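Long-range contacts in RNA-dependent RNA Polymerase (Bombyx mori cytoplasmic polyhedrosis virus, PDB 6TZ0), which transcribes and replicates the segmented double-stranded RNA genome of the virus, acting as the RNA-directed RNA polymerase inside its capsid: residues 845-850 and 859-864; 838-843 and 870-875; 157-162 and 771-776; 876-881 and 895-900. All coordinates share one frame; numbering follows the deposited sequence.

Contact 1: residues 845-850 and 859-864; sequences YPAYPF and EDESMF
A847 and E861 hold two parts of the same loop together through both ends of the A847 backbone. E861 N donates to A847 O at 2.9 Å, the donor almost in line with the carbonyl (C=O...N 168°). In return A847 N reaches E861 OE1 at 3.2 Å, which it meets from well above the carboxylate plane. The side-chain bond is possible because CG of E861 stands beside the backbone N (chi1 -65°) and the extended chain brings OE1 to the A847 amide. The same carboxylate forms salt bridges through OE1 with K871 and through OE2 with R1188, so it joins a backbone amide to two positive charges and is probably ionised.

One residue earlier, D860 turns its carboxylate alongside the Y848 ring, OD1 lying 3.9 Å from Y848 CD1 with the two planes 30° apart. K778 bridges this pair, as salt-bridge partner of D860 OD1 and cation-pi partner of the Y848 ring. Prolines pack at both flanks: P849 CD rests 3.7 Å from D860 CB, and P846 CB lies 3.6 Å from E861 O. No regular strand forms. The largely buried pairing instead lies between helix 774-786, touched by Y845, Y848 and M863, and helix 873-878, whose L874 touches A847, F850 and E861; helix 754-766 borders the Y845 and M863 side.

Contact 2: residues 838-843 and 870-875; sequences FMPRGG and YKRRLL
P840 is the second residue of a type II beta turn from M839 to G842, closed by G842 N to M839 O at 3.1 Å, and its CA lies 5.5 Å from the CA of K871 in the 3-10 turn that precedes helix 873-878. This is a turn packed on the approach to a helix, and no hydrogen bond crosses it. The proline ring lies against the K871-R872 peptide: P840 CG is 3.5 Å from R872 N and 3.7 Å from R872 CB.

K871 points at the turn, then curls. Bends at chi1, chi2 and chi3, all near -65°, carry its chain past the F838 carbonyl, with CE 3.6 Å from F838 O, and bring NZ to a hydrogen bond with Y845 O and a salt bridge with the carboxylate of E861, both inside the loop that this contact closes.

R872 extends along the other flank to a salt bridge with D1017, one face of its guanidinium backed by L875 CD1 of its own helix. The apolar part follows the next helical turn. F838 CB touches L874 CD2 at 4.2 Å, while M839 and L875 run toward helix 902-911, where both meet L906. Bent at chi2 and chi3, the M839 chain crosses L875 at about a right angle and sets its CE 3.8 Å from L875 CD2.

Contact 3: residues 157-162 and 771-776; sequences DVWYQT and VRRPEG
W159 and R773 join the last turn of helix 145-160 to the start of helix 774-786, R773 standing just ahead of it, a helix-end to helix-start packing between parts of the chain some 600 residues apart. The tight part is the indole, which contributes the largest single share of the buried surface. With CG anti to the backbone N (chi1 -173°), W159 projects its six-membered ring onto the start of helix 774-786, where G776 CA sits over one face in a CH-pi contact, 4.1 Å from the ring centroid. E775 comes in at the ring edge instead, its CG in the plane and 3.7 Å from CH2 of W159.

R773 lies against the indole with its chain running the opposite way. A bend at chi3 lays the guanidinium nearly parallel to the ring, 19° between planes, with W159 NE1 over its rim and R773 NE 3.5 Å from W159 CZ2. W159 also has a cation-pi partner in R16 and touches M218 and M779.

The looser side is at Y160, which gives far less surface to the contact than W159; of the touching residues only G776 is buried. The Y160 hydroxyl approaches the arginine without a hydrogen bond across the contact, and its ring stands steeply to the guanidinium, 80° between planes. What remains on this side is a single polar approach, Y160 OH to R773 NH2 at 3.6 Å.

Contact 4: residues 876-881 and 895-900; sequences YDVSNI and DLLHEY
V878, in the closing part of helix 873-878, pushes its CG1 methyl against one face of helix 894-899, a small helix-to-helix apolar packing. That methyl meets three residues: L896 CD2 at 4.1 Å, L897 CD2 at 4.2 Å and, more distantly, Y900 CE2 at 4.4 Å. L896 and Y900 are four residues apart, and the valine methyl lies near both, with L897 beside it. With chi1 at 173°, CG1 stands anti to the backbone N and is the branch that meets the leucines. L896 CD2 also rests 3.8 Å from V878 O, so a methyl packs on the V878 carbonyl.

In the second shell, Y900 is fixed by its hydroxyl, bonded to E851 O, and by an edge-to-face stack with F850. L896 and Y900 touch R20 of helix 20-35, and L897 touches F902. Past S879 the chain turns through N880, which has positive phi and stands at the N-cap position of helix 881-886. S879 itself is held by hydrogen bonds of its OG to L875 O and D893 N, linking S879 to D893, two residues before D895. The oxygen so fixed lies beside a leucine methyl, S879 OG 3.4 Å from L897 CD2.

Contact 3 starts earliest in the chain, bringing helix 145-160 to helix 774-786; contacts 2, 1 and 4 then follow locally, with contact 1 nested in the loop closed by contact 2. Contacts 2 and 4 share helix 873-878, their centres 13 Å apart, and meet where L875 packs on L897. Contact 1 is central: its centre lies 11 Å from contact 2, 15 Å from contact 3 and 16 Å from contact 4, and it touches all three, whereas contact 3 touches neither 2 nor 4. Together they form a continuous chain of packing from the N-terminal region into the C-terminal one, away from the known nucleotide and magnesium sites.

Contact 1: residues 845-850 and 859-864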
# COMPACT_ATOMS: atom_id res chain seq x y z
N TYR A 845 -23.47 -22.55 -8.17
CA TYR A 845 -24.27 -22.01 -7.10
C TYR A 845 -25.07 -23.13 -6.43
O TYR A 845 -25.41 -24.11 -7.08
CB TYR A 845 -25.20 -20.92 -7.64
CG TYR A 845 -25.87 -20.08 -6.60
CD1 TYR A 845 -25.15 -19.10 -5.94
CD2 TYR A 845 -27.19 -20.27 -6.27
CE1 TYR A 845 -25.73 -18.34 -4.98
CE2 TYR A 845 -27.79 -19.50 -5.31
CZ TYR A 845 -27.05 -18.54 -4.67
OH TYR A 845 -27.63 -17.77 -3.71
N PRO A 846 -25.33 -23.04 -5.12
CA PRO A 846 -26.14 -24.07 -4.45
C PRO A 846 -27.58 -24.10 -4.95
O PRO A 846 -28.22 -23.06 -5.12
CB PRO A 846 -26.07 -23.66 -2.98
CG PRO A 846 -24.81 -22.91 -2.87
CD PRO A 846 -24.67 -22.16 -4.14
N ALA A 847 -28.08 -25.30 -5.17
CA ALA A 847 -29.34 -25.52 -5.86
C ALA A 847 -30.48 -25.84 -4.90
O ALA A 847 -30.27 -26.27 -3.77
CB ALA A 847 -29.19 -26.64 -6.89
N TYR A 848 -31.69 -25.63 -5.40
CA TYR A 848 -32.93 -26.00 -4.73
C TYR A 848 -33.31 -27.42 -5.14
O TYR A 848 -32.72 -27.98 -6.06
CB TYR A 848 -34.00 -24.98 -5.10
CG TYR A 848 -33.83 -23.64 -4.43
CD1 TYR A 848 -34.35 -23.41 -3.17
CD2 TYR A 848 -33.12 -22.62 -5.05
CE1 TYR A 848 -34.19 -22.20 -2.55
CE2 TYR A 848 -32.95 -21.40 -4.44
CZ TYR A 848 -33.48 -21.20 -3.19
OH TYR A 848 -33.32 -19.99 -2.57
N PRO A 849 -34.26 -28.06 -4.44
CA PRO A 849 -34.70 -29.41 -4.85
C PRO A 849 -35.29 -29.48 -6.25
O PRO A 849 -36.27 -28.81 -6.56
CB PRO A 849 -35.74 -29.77 -3.79
CG PRO A 849 -35.32 -29.05 -2.61
CD PRO A 849 -34.76 -27.75 -3.08
N PHE A 850 -34.67 -30.30 -7.09
CA PHE A 850 -35.21 -30.68 -8.39
C PHE A 850 -36.01 -31.96 -8.24
O PHE A 850 -35.63 -32.86 -7.50
CB PHE A 850 -34.09 -30.89 -9.41
CG PHE A 850 -33.44 -29.62 -9.87
CD1 PHE A 850 -34.00 -28.87 -10.88
CD2 PHE A 850 -32.27 -29.18 -9.28
CE1 PHE A 850 -33.41 -27.71 -11.31
CE2 PHE A 850 -31.67 -28.01 -9.70
CZ PHE A 850 -32.24 -27.27 -10.72
N GLU A 859 -31.68 -32.77 -2.90
CA GLU A 859 -31.50 -32.07 -1.64
C GLU A 859 -31.32 -30.57 -1.83
O GLU A 859 -30.65 -30.13 -2.77
CB GLU A 859 -30.30 -32.67 -0.90
CG GLU A 859 -30.62 -34.05 -0.34
CD GLU A 859 -29.41 -34.76 0.20
OE1 GLU A 859 -28.28 -34.30 -0.07
OE2 GLU A 859 -29.59 -35.77 0.91
N ASP A 860 -31.95 -29.80 -0.95
CA ASP A 860 -31.78 -28.35 -0.90
C ASP A 860 -30.35 -28.08 -0.44
O ASP A 860 -30.04 -28.19 0.74
CB ASP A 860 -32.80 -27.73 0.05
CG ASP A 860 -32.88 -26.22 -0.07
OD1 ASP A 860 -32.15 -25.62 -0.89
OD2 ASP A 860 -33.68 -25.62 0.67
N GLU A 861 -29.49 -27.72 -1.39
CA GLU A 861 -28.06 -27.66 -1.12
C GLU A 861 -27.74 -26.49 -0.21
O GLU A 861 -28.11 -25.34 -0.50
CB GLU A 861 -27.28 -27.56 -2.42
CG GLU A 861 -27.42 -28.78 -3.30
CD GLU A 861 -26.58 -28.70 -4.55
OE1 GLU A 861 -25.95 -27.65 -4.78
OE2 GLU A 861 -26.55 -29.69 -5.31
N SER A 862 -27.07 -26.78 0.89
CA SER A 862 -26.90 -25.82 1.97
C SER A 862 -25.78 -24.85 1.64
O SER A 862 -25.17 -24.89 0.56
CB SER A 862 -26.64 -26.56 3.28
OG SER A 862 -26.52 -25.66 4.36
N MET A 863 -25.48 -23.97 2.58
CA MET A 863 -24.44 -22.97 2.37
C MET A 863 -23.04 -23.52 2.55
O MET A 863 -22.07 -22.76 2.42
CB MET A 863 -24.67 -21.80 3.33
CG MET A 863 -26.02 -21.17 3.15
SD MET A 863 -26.26 -20.65 1.45
CE MET A 863 -25.08 -19.33 1.37
N PHE A 864 -22.90 -24.81 2.85
CA PHE A 864 -21.61 -25.44 3.05
C PHE A 864 -21.30 -26.48 1.98
O PHE A 864 -20.47 -27.35 2.20
CB PHE A 864 -21.54 -26.09 4.42
CG PHE A 864 -21.83 -25.15 5.54
CD1 PHE A 864 -20.90 -24.22 5.93
CD2 PHE A 864 -23.03 -25.22 6.21
CE1 PHE A 864 -21.16 -23.38 6.97
CE2 PHE A 864 -23.30 -24.37 7.25
CZ PHE A 864 -22.37 -23.45 7.63

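Contact 2: residues 838-843 and 870-875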
# COMPACT_ATOMS: atom_id res chain seq x y z
N PHE A 838 -25.94 -23.72 -11.89
CA PHE A 838 -25.65 -24.81 -10.98
C PHE A 838 -24.66 -25.80 -11.57
O PHE A 838 -24.64 -26.97 -11.16
CB PHE A 838 -26.96 -25.52 -10.62
CG PHE A 838 -28.05 -24.58 -10.22
CD1 PHE A 838 -28.01 -23.91 -9.01
CD2 PHE A 838 -29.13 -24.37 -11.06
CE1 PHE A 838 -29.03 -23.04 -8.66
CE2 PHE A 838 -30.15 -23.51 -10.70
CZ PHE A 838 -30.10 -22.85 -9.50
N MET A 839 -23.82 -25.37 -12.50
CA MET A 839 -23.04 -26.29 -13.29
C MET A 839 -21.55 -26.19 -13.01
O MET A 839 -21.06 -25.17 -12.51
CB MET A 839 -23.31 -26.04 -14.78
CG MET A 839 -24.63 -26.64 -15.26
SD MET A 839 -24.61 -28.44 -15.27
CE MET A 839 -25.51 -28.88 -13.78
N PRO A 840 -20.79 -27.26 -13.27
CA PRO A 840 -19.33 -27.16 -13.26
C PRO A 840 -18.86 -26.21 -14.35
O PRO A 840 -19.28 -26.31 -15.51
CB PRO A 840 -18.87 -28.59 -13.54
CG PRO A 840 -19.99 -29.42 -13.12
CD PRO A 840 -21.23 -28.66 -13.43
N ARG A 841 -18.03 -25.25 -13.95
CA ARG A 841 -17.54 -24.11 -14.73
C ARG A 841 -18.66 -23.19 -15.20
O ARG A 841 -18.44 -22.35 -16.07
CB ARG A 841 -16.69 -24.56 -15.93
CG ARG A 841 -15.42 -25.27 -15.53
CD ARG A 841 -14.68 -25.80 -16.75
NE ARG A 841 -14.23 -24.73 -17.62
CZ ARG A 841 -13.07 -24.09 -17.49
NH1 ARG A 841 -12.74 -23.13 -18.34
NH2 ARG A 841 -12.24 -24.42 -16.51
N GLY A 842 -19.85 -23.30 -14.63
CA GLY A 842 -20.94 -22.40 -14.92
C GLY A 842 -21.10 -21.41 -13.79
O GLY A 842 -20.23 -20.58 -13.57
N GLY A 843 -22.20 -21.51 -13.05
CA GLY A 843 -22.39 -20.62 -11.93
C GLY A 843 -21.82 -21.16 -10.64
O GLY A 843 -21.33 -20.39 -9.81
N TYR A 870 -17.47 -31.25 -7.99
CA TYR A 870 -18.51 -31.91 -7.22
C TYR A 870 -19.91 -31.47 -7.65
O TYR A 870 -20.89 -32.15 -7.34
CB TYR A 870 -18.28 -31.67 -5.73
CG TYR A 870 -19.24 -32.38 -4.80
CD1 TYR A 870 -19.22 -33.77 -4.70
CD2 TYR A 870 -20.14 -31.68 -4.02
CE1 TYR A 870 -20.08 -34.43 -3.86
CE2 TYR A 870 -21.00 -32.33 -3.16
CZ TYR A 870 -20.97 -33.71 -3.09
OH TYR A 870 -21.83 -34.37 -2.25
N LYS A 871 -20.02 -30.37 -8.40
CA LYS A 871 -21.32 -29.93 -8.91
C LYS A 871 -21.83 -30.81 -10.05
O LYS A 871 -23.00 -30.72 -10.41
CB LYS A 871 -21.23 -28.48 -9.36
CG LYS A 871 -20.95 -27.50 -8.24
CD LYS A 871 -22.09 -27.47 -7.25
CE LYS A 871 -23.30 -26.81 -7.86
NZ LYS A 871 -24.42 -26.70 -6.89
N ARG A 872 -20.97 -31.66 -10.62
CA ARG A 872 -21.39 -32.55 -11.69
C ARG A 872 -22.26 -33.70 -11.17
O ARG A 872 -23.02 -34.29 -11.94
CB ARG A 872 -20.15 -33.07 -12.43
CG ARG A 872 -20.44 -33.86 -13.70
CD ARG A 872 -19.20 -34.19 -14.49
NE ARG A 872 -19.55 -35.09 -15.59
CZ ARG A 872 -19.98 -34.68 -16.78
NH1 ARG A 872 -20.27 -35.57 -17.71
NH2 ARG A 872 -20.11 -33.39 -17.04
N ARG A 873 -22.22 -33.97 -9.87
CA ARG A 873 -23.03 -35.02 -9.28
C ARG A 873 -24.52 -34.69 -9.29
O ARG A 873 -25.35 -35.59 -9.14
CB ARG A 873 -22.53 -35.29 -7.86
CG ARG A 873 -23.04 -36.54 -7.18
CD ARG A 873 -22.42 -36.71 -5.82
NE ARG A 873 -22.95 -37.88 -5.14
CZ ARG A 873 -24.00 -37.85 -4.32
NH1 ARG A 873 -24.62 -36.71 -4.08
NH2 ARG A 873 -24.41 -38.96 -3.75
N LEU A 874 -24.89 -33.42 -9.48
CA LEU A 874 -26.30 -33.06 -9.58
C LEU A 874 -26.94 -33.61 -10.85
O LEU A 874 -28.13 -33.93 -10.85
CB LEU A 874 -26.46 -31.54 -9.51
CG LEU A 874 -27.88 -30.99 -9.41
CD1 LEU A 874 -28.51 -31.42 -8.10
CD2 LEU A 874 -27.87 -29.48 -9.54
N LEU A 875 -26.14 -33.77 -11.92
CA LEU A 875 -26.62 -34.38 -13.15
C LEU A 875 -27.07 -35.82 -12.93
O LEU A 875 -28.03 -36.28 -13.55
CB LEU A 875 -25.52 -34.37 -14.21
CG LEU A 875 -24.93 -33.06 -14.72
CD1 LEU A 875 -23.77 -33.37 -15.65
CD2 LEU A 875 -25.98 -32.24 -15.42

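Contact 3: residues 157-162 and 771-776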
# COMPACT_ATOMS: atom_id res chain seq x y z
N ASP A 157 -40.11 -10.62 -2.49
CA ASP A 157 -41.46 -11.05 -2.86
C ASP A 157 -41.60 -12.56 -2.81
O ASP A 157 -42.61 -13.08 -2.32
CB ASP A 157 -41.83 -10.55 -4.26
CG ASP A 157 -42.05 -9.07 -4.32
OD1 ASP A 157 -42.36 -8.47 -3.27
OD2 ASP A 157 -41.93 -8.51 -5.42
N VAL A 158 -40.60 -13.28 -3.31
CA VAL A 158 -40.70 -14.74 -3.33
C VAL A 158 -40.54 -15.31 -1.92
O VAL A 158 -41.20 -16.30 -1.56
CB VAL A 158 -39.69 -15.32 -4.34
CG1 VAL A 158 -39.65 -16.84 -4.30
CG2 VAL A 158 -40.08 -14.88 -5.72
N TRP A 159 -39.73 -14.67 -1.08
CA TRP A 159 -39.58 -15.16 0.29
C TRP A 159 -40.85 -14.92 1.10
O TRP A 159 -41.36 -15.84 1.74
CB TRP A 159 -38.39 -14.50 0.98
CG TRP A 159 -38.09 -15.09 2.33
CD1 TRP A 159 -38.58 -14.68 3.53
CD2 TRP A 159 -37.19 -16.17 2.62
NE1 TRP A 159 -38.08 -15.45 4.54
CE2 TRP A 159 -37.22 -16.37 4.01
CE3 TRP A 159 -36.38 -17.00 1.84
CZ2 TRP A 159 -36.47 -17.36 4.63
CZ3 TRP A 159 -35.64 -17.97 2.45
CH2 TRP A 159 -35.68 -18.14 3.84
N TYR A 160 -41.37 -13.69 1.10
CA TYR A 160 -42.50 -13.39 1.97
C TYR A 160 -43.86 -13.63 1.34
O TYR A 160 -44.87 -13.41 2.01
CB TYR A 160 -42.40 -11.94 2.46
CG TYR A 160 -41.33 -11.77 3.50
CD1 TYR A 160 -41.60 -12.03 4.83
CD2 TYR A 160 -40.04 -11.42 3.14
CE1 TYR A 160 -40.62 -11.90 5.79
CE2 TYR A 160 -39.05 -11.29 4.10
CZ TYR A 160 -39.36 -11.53 5.42
OH TYR A 160 -38.38 -11.40 6.37
N GLN A 161 -43.91 -14.03 0.06
CA GLN A 161 -45.10 -14.45 -0.68
C GLN A 161 -46.16 -13.35 -0.84
O GLN A 161 -47.22 -13.60 -1.41
CB GLN A 161 -45.75 -15.69 -0.07
CG GLN A 161 -44.90 -16.93 -0.13
CD GLN A 161 -45.63 -18.14 0.42
OE1 GLN A 161 -46.79 -18.06 0.79
NE2 GLN A 161 -44.92 -19.26 0.52
N THR A 162 -45.90 -12.15 -0.34
CA THR A 162 -46.83 -11.03 -0.43
C THR A 162 -46.05 -9.83 -0.93
O THR A 162 -44.82 -9.83 -0.97
CB THR A 162 -47.47 -10.67 0.92
OG1 THR A 162 -46.46 -10.20 1.82
CG2 THR A 162 -48.20 -11.85 1.53
N VAL A 771 -23.77 -13.60 9.39
CA VAL A 771 -25.15 -13.39 8.99
C VAL A 771 -26.04 -14.19 9.93
O VAL A 771 -25.58 -15.09 10.63
CB VAL A 771 -25.36 -13.79 7.51
CG1 VAL A 771 -25.52 -15.30 7.35
CG2 VAL A 771 -26.45 -13.04 6.86
N ARG A 772 -27.33 -13.86 9.95
CA ARG A 772 -28.25 -14.48 10.88
C ARG A 772 -29.21 -15.46 10.22
O ARG A 772 -29.64 -16.42 10.87
CB ARG A 772 -29.03 -13.38 11.62
CG ARG A 772 -29.83 -13.83 12.79
CD ARG A 772 -30.39 -12.65 13.54
NE ARG A 772 -31.28 -13.09 14.60
CZ ARG A 772 -31.94 -12.27 15.40
NH1 ARG A 772 -31.81 -10.96 15.27
NH2 ARG A 772 -32.74 -12.76 16.33
N ARG A 773 -29.55 -15.27 8.95
CA ARG A 773 -30.36 -16.22 8.19
C ARG A 773 -29.71 -16.46 6.84
O ARG A 773 -29.91 -15.67 5.90
CB ARG A 773 -31.80 -15.75 8.03
CG ARG A 773 -32.70 -16.77 7.37
CD ARG A 773 -34.16 -16.37 7.30
NE ARG A 773 -34.42 -15.23 6.42
CZ ARG A 773 -34.99 -14.10 6.82
NH1 ARG A 773 -35.38 -13.95 8.07
NH2 ARG A 773 -35.19 -13.12 5.95
N PRO A 774 -28.92 -17.53 6.69
CA PRO A 774 -28.22 -17.76 5.42
C PRO A 774 -29.10 -18.24 4.28
O PRO A 774 -28.68 -18.15 3.11
CB PRO A 774 -27.18 -18.84 5.79
CG PRO A 774 -27.03 -18.72 7.26
CD PRO A 774 -28.37 -18.36 7.77
N GLU A 775 -30.31 -18.73 4.56
CA GLU A 775 -31.17 -19.26 3.50
C GLU A 775 -31.76 -18.14 2.64
O GLU A 775 -31.83 -18.26 1.41
CB GLU A 775 -32.27 -20.12 4.12
CG GLU A 775 -33.22 -20.74 3.12
CD GLU A 775 -32.55 -21.78 2.24
OE1 GLU A 775 -31.58 -22.42 2.69
OE2 GLU A 775 -32.99 -21.95 1.08
N GLY A 776 -32.17 -17.04 3.28
CA GLY A 776 -32.61 -15.88 2.53
C GLY A 776 -31.49 -15.24 1.74
O GLY A 776 -31.71 -14.69 0.66

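Contact 4: residues 876-881 and 895-900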
# COMPACT_ATOMS: atom_id res chain seq x y z
N TYR A 876 -26.39 -36.53 -12.04
CA TYR A 876 -26.72 -37.91 -11.72
C TYR A 876 -27.76 -38.01 -10.61
O TYR A 876 -28.53 -38.97 -10.59
CB TYR A 876 -25.45 -38.66 -11.33
CG TYR A 876 -24.48 -38.80 -12.47
CD1 TYR A 876 -24.59 -39.85 -13.37
CD2 TYR A 876 -23.47 -37.87 -12.66
CE1 TYR A 876 -23.71 -39.98 -14.41
CE2 TYR A 876 -22.59 -37.99 -13.71
CZ TYR A 876 -22.71 -39.05 -14.58
OH TYR A 876 -21.85 -39.19 -15.63
N ASP A 877 -27.78 -37.03 -9.71
CA ASP A 877 -28.79 -36.99 -8.65
C ASP A 877 -30.17 -36.74 -9.23
O ASP A 877 -31.16 -37.30 -8.75
CB ASP A 877 -28.42 -35.93 -7.62
CG ASP A 877 -29.18 -36.07 -6.32
OD1 ASP A 877 -29.94 -37.04 -6.16
OD2 ASP A 877 -29.02 -35.19 -5.45
N VAL A 878 -30.27 -35.90 -10.27
CA VAL A 878 -31.55 -35.70 -10.94
C VAL A 878 -31.97 -36.97 -11.70
O VAL A 878 -33.16 -37.30 -11.77
CB VAL A 878 -31.47 -34.45 -11.85
CG1 VAL A 878 -32.70 -34.28 -12.71
CG2 VAL A 878 -31.31 -33.22 -11.01
N SER A 879 -31.00 -37.76 -12.16
CA SER A 879 -31.25 -38.99 -12.91
C SER A 879 -31.61 -40.19 -12.02
O SER A 879 -31.53 -41.32 -12.52
CB SER A 879 -30.03 -39.33 -13.77
OG SER A 879 -29.79 -38.32 -14.72
N ASN A 880 -31.99 -39.96 -10.76
CA ASN A 880 -32.41 -40.98 -9.79
C ASN A 880 -31.30 -42.02 -9.57
O ASN A 880 -31.37 -43.17 -10.00
CB ASN A 880 -33.73 -41.65 -10.18
CG ASN A 880 -34.39 -42.35 -9.01
OD1 ASN A 880 -33.86 -42.38 -7.90
ND2 ASN A 880 -35.57 -42.91 -9.25
N ILE A 881 -30.25 -41.53 -8.92
CA ILE A 881 -29.00 -42.25 -8.73
C ILE A 881 -29.19 -43.52 -7.89
O ILE A 881 -28.48 -44.52 -8.08
CB ILE A 881 -27.97 -41.28 -8.13
CG1 ILE A 881 -26.59 -41.87 -7.95
CG2 ILE A 881 -28.51 -40.64 -6.87
CD1 ILE A 881 -25.59 -40.80 -7.69
N ASP A 895 -33.54 -37.10 -21.24
CA ASP A 895 -34.84 -36.47 -21.50
C ASP A 895 -35.22 -35.53 -20.36
O ASP A 895 -35.62 -34.38 -20.60
CB ASP A 895 -35.90 -37.55 -21.70
CG ASP A 895 -37.19 -37.02 -22.30
OD1 ASP A 895 -37.28 -35.81 -22.63
OD2 ASP A 895 -38.13 -37.82 -22.45
N LEU A 896 -35.12 -36.00 -19.12
CA LEU A 896 -35.41 -35.16 -17.97
C LEU A 896 -34.38 -34.05 -17.82
O LEU A 896 -34.73 -32.95 -17.39
CB LEU A 896 -35.48 -36.02 -16.71
CG LEU A 896 -35.90 -35.33 -15.42
CD1 LEU A 896 -37.28 -34.76 -15.60
CD2 LEU A 896 -35.88 -36.30 -14.26
N LEU A 897 -33.13 -34.32 -18.19
CA LEU A 897 -32.10 -33.29 -18.16
C LEU A 897 -32.33 -32.25 -19.25
O LEU A 897 -31.90 -31.10 -19.11
CB LEU A 897 -30.72 -33.93 -18.30
CG LEU A 897 -29.91 -34.46 -17.10
CD1 LEU A 897 -29.44 -33.34 -16.25
CD2 LEU A 897 -30.68 -35.43 -16.23
N HIS A 898 -33.01 -32.63 -20.34
CA HIS A 898 -33.38 -31.69 -21.39
C HIS A 898 -34.57 -30.84 -20.99
O HIS A 898 -34.62 -29.65 -21.31
CB HIS A 898 -33.68 -32.45 -22.68
CG HIS A 898 -34.12 -31.56 -23.81
ND1 HIS A 898 -33.24 -30.79 -24.53
CD2 HIS A 898 -35.34 -31.31 -24.32
CE1 HIS A 898 -33.90 -30.11 -25.45
NE2 HIS A 898 -35.18 -30.41 -25.34
N GLU A 899 -35.54 -31.43 -20.29
CA GLU A 899 -36.75 -30.69 -19.93
C GLU A 899 -36.48 -29.64 -18.86
O GLU A 899 -37.22 -28.65 -18.76
CB GLU A 899 -37.83 -31.67 -19.47
CG GLU A 899 -38.35 -32.52 -20.61
CD GLU A 899 -39.33 -33.59 -20.17
OE1 GLU A 899 -39.51 -33.77 -18.95
OE2 GLU A 899 -39.92 -34.25 -21.05
N TYR A 900 -35.44 -29.81 -18.05
CA TYR A 900 -34.98 -28.75 -17.16
C TYR A 900 -34.00 -27.80 -17.83
O TYR A 900 -33.72 -26.73 -17.27
CB TYR A 900 -34.32 -29.32 -15.91
CG TYR A 900 -35.24 -29.91 -14.87
CD1 TYR A 900 -35.97 -29.09 -14.02
CD2 TYR A 900 -35.33 -31.28 -14.69
CE1 TYR A 900 -36.79 -29.63 -13.06
CE2 TYR A 900 -36.15 -31.82 -13.73
CZ TYR A 900 -36.87 -31.00 -12.92
OH TYR A 900 -37.69 -31.54 -11.96